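Local coordinates for protein phosphoribosylaminoimidazole carboxylase, ATPase subunit (PDB 3AX6) that probably catalyses the ATP-dependent carboxylation of 5-aminoimidazole ribonucleotide with bicarbonate to N5-carboxyaminoimidazole ribonucleotide in purine biosynthesis, at residues E106-N111 and I253-I258; G112-E117 and R225-S230. All blocks are in the same frame, centred on the assembly; numbering follows the deposited sequence.

Overall arrangement
Contact 1 sets helix 101-110 against strand 253-259, which lies at the edge, within this chain, of the eight-stranded antiparallel sheet; contact 2 sets the loop after that helix against helix 218-235. In chain order, segments 106-111 and 112-117 come first, then 225-230 and 253-258, so contact 2 falls between the two halves of contact 1. Their centres are about 6 Å apart, and all four segments belong to the ATP-grasp domain. I113 of the loop packs on both L108 and V255, while V255 N probably hydrogen-bonds to P114 O at 3.0 Å. Apolar side chains from both contacts thus lie against one face of the strand, whose other face carries N256 to bound ADP.

Contact 1 of 2, residues E106-N111 and I253-I258; sequences EFLKKN and ILVNEI. With ADP (adenosine-5'-diphosphate), chain E.
L108 meets V255 and I258 with its two branches divided between them. CD1 of L108 comes tip to tip against CG1 of V255 at 4.0 Å, whereas CD2 of L108 lies 4.1 Å from CD1 of I258 as these two side chains pass in opposite directions. V255 turns CG1 between its backbone N and carbonyl carbon (chi1 41°), which brings that methyl to the leucine. V255 and I258 can face the helix together because a classic beta bulge intervenes: N256 and E257 both face E244, and N256 has a psi of -40°. Packing is close where L108 meets V255 and I258, all three buried, with V231 and I98 also packing on I258; elsewhere on the helix E106, K109 and K110 are exposed to solvent. On the other strand face, N256 holds its CG anti to the backbone N (chi1 168°) and extends its amide to ADP. N256 ND2 is 3.4 Å from both O1A and O2A of ADP, each a weak hydrogen bond. A leucine in place of N256 would probably leave these two alpha-phosphate oxygens without their amide donor. The chemistry is thus split by the strand: its contact with the helix is wholly apolar, without a hydrogen bond between the segments, while the opposite face presents an amide to the nucleotide.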
loop_
_atom_site.group_PDB
_atom_site.type_symbol
_atom_site.label_atom_id
_atom_site.label_comp_id
_atom_site.label_asym_id
_atom_site.label_seq_id
_atom_site.Cartn_x
_atom_site.Cartn_y
_atom_site.Cartn_z
ATOM N N GLU A 106 0.393 24.470 -28.576
ATOM C CA GLU A 106 0.678 25.902 -28.661
ATOM C C GLU A 106 1.432 26.317 -27.392
ATOM O O GLU A 106 2.396 27.077 -27.446
ATOM C CB GLU A 106 -0.649 26.668 -28.761
ATOM C CG GLU A 106 -0.605 28.039 -29.424
ATOM C CD GLU A 106 -0.771 27.979 -30.941
ATOM O OE1 GLU A 106 -1.047 29.033 -31.556
ATOM O OE2 GLU A 106 -0.619 26.882 -31.516
ATOM N N PHE A 107 0.986 25.802 -26.248
ATOM C CA PHE A 107 1.618 26.116 -24.969
ATOM C C PHE A 107 3.040 25.589 -24.868
ATOM O O PHE A 107 3.955 26.309 -24.464
ATOM C CB PHE A 107 0.797 25.547 -23.809
ATOM C CG PHE A 107 1.511 25.590 -22.493
ATOM C CD1 PHE A 107 2.220 24.489 -22.040
ATOM C CD2 PHE A 107 1.494 26.743 -21.715
ATOM C CE1 PHE A 107 2.905 24.533 -20.824
ATOM C CE2 PHE A 107 2.174 26.802 -20.498
ATOM C CZ PHE A 107 2.882 25.692 -20.052
ATOM N N LEU A 108 3.224 24.324 -25.213
ATOM C CA LEU A 108 4.548 23.728 -25.151
ATOM C C LEU A 108 5.493 24.484 -26.082
ATOM O O LEU A 108 6.629 24.792 -25.710
ATOM C CB LEU A 108 4.471 22.250 -25.540
ATOM C CG LEU A 108 3.630 21.384 -24.592
ATOM C CD1 LEU A 108 3.356 20.015 -25.210
ATOM C CD2 LEU A 108 4.353 21.255 -23.264
ATOM N N LYS A 109 5.013 24.794 -27.285
ATOM C CA LYS A 109 5.819 25.517 -28.265
ATOM C C LYS A 109 6.206 26.902 -27.745
ATOM O O LYS A 109 7.320 27.378 -27.980
ATOM C CB LYS A 109 5.054 25.662 -29.582
ATOM C CG LYS A 109 5.799 26.461 -30.637
ATOM C CD LYS A 109 5.020 26.549 -31.942
ATOM C CE LYS A 109 5.770 27.397 -32.960
ATOM N NZ LYS A 109 7.164 26.907 -33.168
ATOM N N LYS A 110 5.283 27.539 -27.032
ATOM C CA LYS A 110 5.534 28.861 -26.481
ATOM C C LYS A 110 6.575 28.819 -25.362
ATOM O O LYS A 110 7.188 29.838 -25.036
ATOM C CB LYS A 110 4.217 29.476 -25.985
ATOM C CG LYS A 110 4.370 30.810 -25.273
ATOM C CD LYS A 110 3.062 31.597 -25.259
ATOM C CE LYS A 110 2.728 32.136 -26.654
ATOM N NZ LYS A 110 1.572 33.086 -26.649
ATOM N N ASN A 111 6.788 27.641 -24.780
ATOM C CA ASN A 111 7.779 27.517 -23.712
ATOM C C ASN A 111 9.053 26.772 -24.102
ATOM O O ASN A 111 9.842 26.402 -23.237
ATOM C CB ASN A 111 7.161 26.862 -22.478
ATOM C CG ASN A 111 6.179 27.773 -21.775
ATOM O OD1 ASN A 111 5.024 27.906 -22.190
ATOM N ND2 ASN A 111 6.638 28.426 -20.711
ATOM N N ILE A 253 13.904 13.629 -28.380
ATOM C CA ILE A 253 12.857 13.308 -27.419
ATOM C C ILE A 253 11.802 14.414 -27.478
ATOM O O ILE A 253 12.078 15.567 -27.173
ATOM C CB ILE A 253 13.429 13.150 -26.010
ATOM C CG1 ILE A 253 14.339 11.914 -25.991
ATOM C CG2 ILE A 253 12.292 13.001 -24.988
ATOM C CD1 ILE A 253 15.011 11.659 -24.686
ATOM N N LEU A 254 10.600 14.041 -27.915
ATOM C CA LEU A 254 9.483 14.969 -28.073
ATOM C C LEU A 254 8.344 14.624 -27.117
ATOM O O LEU A 254 8.079 13.452 -26.863
ATOM C CB LEU A 254 8.962 14.901 -29.518
ATOM C CG LEU A 254 9.834 15.389 -30.689
ATOM C CD1 LEU A 254 11.250 14.900 -30.537
ATOM C CD2 LEU A 254 9.259 14.899 -32.010
ATOM N N VAL A 255 7.678 15.635 -26.571
ATOM C CA VAL A 255 6.556 15.353 -25.686
ATOM C C VAL A 255 5.255 15.298 -26.497
ATOM O O VAL A 255 4.908 16.221 -27.241
ATOM C CB VAL A 255 6.444 16.382 -24.544
ATOM C CG1 VAL A 255 6.701 17.761 -25.062
ATOM C CG2 VAL A 255 5.061 16.302 -23.914
ATOM N N ASN A 256 4.548 14.190 -26.343
ATOM C CA ASN A 256 3.306 13.939 -27.058
ATOM C C ASN A 256 2.042 14.230 -26.257
ATOM O O ASN A 256 1.077 14.777 -26.792
ATOM C CB ASN A 256 3.289 12.479 -27.525
ATOM C CG ASN A 256 1.929 12.033 -28.018
ATOM O OD1 ASN A 256 1.366 12.625 -28.930
ATOM N ND2 ASN A 256 1.400 10.976 -27.420
ATOM N N GLU A 257 2.048 13.880 -24.976
ATOM C CA GLU A 257 0.859 14.073 -24.157
ATOM C C GLU A 257 1.154 14.386 -22.698
ATOM O O GLU A 257 2.203 14.024 -22.168
ATOM C CB GLU A 257 -0.010 12.809 -24.245
ATOM C CG GLU A 257 -1.395 12.937 -23.635
ATOM C CD GLU A 257 -2.264 13.915 -24.387
ATOM O OE1 GLU A 257 -2.675 13.599 -25.520
ATOM O OE2 GLU A 257 -2.526 15.006 -23.847
ATOM N N ILE A 258 0.206 15.057 -22.054
ATOM C CA ILE A 258 0.322 15.421 -20.646
ATOM C C ILE A 258 -0.930 14.971 -19.905
ATOM O O ILE A 258 -2.043 15.298 -20.314
ATOM C CB ILE A 258 0.419 16.946 -20.450
ATOM C CG1 ILE A 258 1.606 17.517 -21.228
ATOM C CG2 ILE A 258 0.531 17.256 -18.963
ATOM C CD1 ILE A 258 1.745 19.026 -21.102
HETATM P PB ADP E . -4.287 8.924 -27.762
HETATM O O1B ADP E . -3.325 8.732 -26.641
HETATM O O2B ADP E . -4.821 7.474 -28.251
HETATM O O3B ADP E . -5.569 9.869 -27.218
HETATM P PA ADP E . -1.978 9.579 -29.174
HETATM O O1A ADP E . -1.424 10.942 -29.358
HETATM O O2A ADP E . -1.281 8.909 -27.872
HETATM O O3A ADP E . -3.617 9.708 -29.045
HETATM O "O5'" ADP E . -1.667 8.719 -30.522
HETATM C "C5'" ADP E . -1.632 7.323 -30.183
HETATM C "C4'" ADP E . -0.479 6.621 -30.910
HETATM O "O4'" ADP E . -0.337 7.127 -32.278
HETATM C "C3'" ADP E . 0.866 6.871 -30.207
HETATM O "O3'" ADP E . 1.109 5.931 -29.149
HETATM C "C2'" ADP E . 1.868 6.776 -31.355
HETATM O "O2'" ADP E . 2.318 5.433 -31.541
HETATM C "C1'" ADP E . 1.083 7.315 -32.567
HETATM N N9 ADP E . 1.408 8.730 -32.843
HETATM C C8 ADP E . 0.929 9.839 -32.188
HETATM N N7 ADP E . 1.437 10.922 -32.696
HETATM C C5 ADP E . 2.268 10.594 -33.707
HETATM C C6 ADP E . 3.090 11.321 -34.613
HETATM N N6 ADP E . 3.145 12.694 -34.555
HETATM N N1 ADP E . 3.814 10.642 -35.529
HETATM C C2 ADP E . 3.778 9.308 -35.602
HETATM N N3 ADP E . 3.021 8.587 -34.770
HETATM C C4 ADP E . 2.262 9.180 -33.820
#

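Contact 2 of 2, residues G112-E117 and R225-S230; sequences GIPVPE and REIATS
R225 O, at the start of the helical turn whose I227 and S230 meet P114 and I113 of the loop, accepts two hydrogen bonds from T229. T229 OG1 donates to R225 O at 2.6 Å, with a C=O...donor angle of 160° and the donor tilted somewhat from the carbonyl plane, and T229 N donates to R225 O at 3.1 Å. The grip on S230 is less certain. S230 OG donates to I227 O, modelled at 2.5 Å, a very short value that makes the exact length doubtful; OG sits between the backbone N and carbonyl carbon of S230 (chi1 70°), which directs it back along the helix to that carbonyl. A water donates weakly to S230 OG at 3.4 Å and to G112 O at 3.3 Å, bridging helix and loop where no direct hydrogen bond joins the segments.

The direct contact is apolar. CD1 of I113 lies 3.7 Å from CB of S230, while its modelled approach to OG is doubtful. The CG corner of the P114 pyrrolidine ring meets CD1 of I227 at 3.8 Å, and ring carbon CD lies almost as near to the same methyl. I113 and I227 touch more loosely, CG2 to CG2 at 4.3 Å. I113 is buried, whereas P114, I227 and S230 are partly exposed, consistent with packing that gives way to a water-bridged margin.

G112, with phi 73°, is the C-prime residue of a Schellman motif ending helix 101-110: I113 N probably hydrogen-bonds to L108 O, and G112 N pairs with K109 O. The chain leaves through this C-cap, and the next two residues, I113 and P114, lie against helix 218-235: a Schellman-terminated helix leading into a loop packed on a second helix, inside the ATP-grasp domain.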
loop_
_atom_site.group_PDB
_atom_site.type_symbol
_atom_site.label_atom_id
_atom_site.label_comp_id
_atom_site.label_asym_id
_atom_site.label_seq_id
_atom_site.Cartn_x
_atom_site.Cartn_y
_atom_site.Cartn_z
ATOM N N GLY A 112 9.253 26.554 -25.399
ATOM C CA GLY A 112 10.456 25.878 -25.857
ATOM C C GLY A 112 10.537 24.386 -25.591
ATOM O O GLY A 112 11.605 23.788 -25.709
ATOM N N ILE A 113 9.412 23.785 -25.224
ATOM C CA ILE A 113 9.347 22.350 -24.952
ATOM C C ILE A 113 9.326 21.607 -26.288
ATOM O O ILE A 113 8.435 21.825 -27.099
ATOM C CB ILE A 113 8.058 22.005 -24.181
ATOM C CG1 ILE A 113 8.010 22.786 -22.866
ATOM C CG2 ILE A 113 7.977 20.517 -23.943
ATOM C CD1 ILE A 113 9.155 22.494 -21.928
ATOM N N PRO A 114 10.298 20.708 -26.524
ATOM C CA PRO A 114 10.390 19.936 -27.776
ATOM C C PRO A 114 9.092 19.216 -28.145
ATOM O O PRO A 114 8.568 18.426 -27.361
ATOM C CB PRO A 114 11.532 18.960 -27.497
ATOM C CG PRO A 114 12.390 19.710 -26.522
ATOM C CD PRO A 114 11.356 20.296 -25.587
ATOM N N VAL A 115 8.599 19.479 -29.351
ATOM C CA VAL A 115 7.350 18.888 -29.818
ATOM C C VAL A 115 7.337 18.787 -31.344
ATOM O O VAL A 115 7.999 19.566 -32.025
ATOM C CB VAL A 115 6.162 19.766 -29.358
ATOM C CG1 VAL A 115 6.309 21.177 -29.926
ATOM C CG2 VAL A 115 4.854 19.170 -29.798
ATOM N N PRO A 116 6.588 17.819 -31.903
ATOM C CA PRO A 116 6.513 17.660 -33.359
ATOM C C PRO A 116 5.918 18.905 -34.027
ATOM O O PRO A 116 5.096 19.598 -33.425
ATOM C CB PRO A 116 5.599 16.449 -33.526
ATOM C CG PRO A 116 5.876 15.644 -32.301
ATOM C CD PRO A 116 5.922 16.692 -31.221
ATOM N N GLU A 117 6.335 19.194 -35.260
ATOM C CA GLU A 117 5.804 20.345 -35.992
ATOM C C GLU A 117 4.309 20.110 -36.176
ATOM O O GLU A 117 3.899 19.022 -36.562
ATOM C CB GLU A 117 6.450 20.453 -37.371
ATOM C CG GLU A 117 7.037 21.810 -37.682
ATOM C CD GLU A 117 8.533 21.848 -37.456
ATOM O OE1 GLU A 117 9.258 21.091 -38.144
ATOM O OE2 GLU A 117 8.984 22.629 -36.592
ATOM N N ARG A 225 13.860 13.216 -18.438
ATOM C CA ARG A 225 13.493 13.704 -17.114
ATOM C C ARG A 225 13.582 15.221 -17.102
ATOM O O ARG A 225 12.846 15.884 -16.377
ATOM C CB ARG A 225 14.411 13.101 -16.039
ATOM C CG ARG A 225 14.268 11.584 -15.893
ATOM C CD ARG A 225 15.151 10.994 -14.787
ATOM N NE ARG A 225 14.753 11.442 -13.452
ATOM C CZ ARG A 225 14.743 10.668 -12.366
ATOM N NH1 ARG A 225 15.110 9.392 -12.446
ATOM N NH2 ARG A 225 14.359 11.166 -11.194
ATOM N N GLU A 226 14.481 15.765 -17.917
ATOM C CA GLU A 226 14.647 17.209 -18.017
ATOM C C GLU A 226 13.455 17.810 -18.776
ATOM O O GLU A 226 12.884 18.815 -18.348
ATOM C CB GLU A 226 15.961 17.550 -18.738
ATOM C CG GLU A 226 17.221 17.181 -17.951
ATOM C CD GLU A 226 18.524 17.475 -18.700
ATOM O OE1 GLU A 226 19.605 17.229 -18.121
ATOM O OE2 GLU A 226 18.475 17.948 -19.862
ATOM N N ILE A 227 13.081 17.189 -19.891
ATOM C CA ILE A 227 11.957 17.672 -20.684
ATOM C C ILE A 227 10.689 17.664 -19.835
ATOM O O ILE A 227 9.960 18.650 -19.774
ATOM C CB ILE A 227 11.690 16.773 -21.921
ATOM C CG1 ILE A 227 12.957 16.629 -22.768
ATOM C CG2 ILE A 227 10.556 17.354 -22.749
ATOM C CD1 ILE A 227 13.469 17.908 -23.335
ATOM N N ALA A 228 10.435 16.532 -19.188
ATOM C CA ALA A 228 9.251 16.363 -18.355
ATOM C C ALA A 228 9.184 17.386 -17.241
ATOM O O ALA A 228 8.138 17.979 -16.993
ATOM C CB ALA A 228 9.217 14.957 -17.769
ATOM N N THR A 229 10.303 17.583 -16.561
ATOM C CA THR A 229 10.363 18.548 -15.477
ATOM C C THR A 229 10.047 19.956 -15.982
ATOM O O THR A 229 9.311 20.709 -15.342
ATOM C CB THR A 229 11.751 18.541 -14.821
ATOM O OG1 THR A 229 12.008 17.240 -14.268
ATOM C CG2 THR A 229 11.821 19.597 -13.721
ATOM N N SER A 230 10.594 20.307 -17.141
ATOM C CA SER A 230 10.359 21.627 -17.710
ATOM C C SER A 230 8.883 21.837 -18.059
ATOM O O SER A 230 8.396 22.970 -18.085
ATOM C CB SER A 230 11.211 21.815 -18.958
ATOM O OG SER A 230 10.732 20.996 -20.007
HETATM O O HOH W 1 12.066 22.363 -22.809
#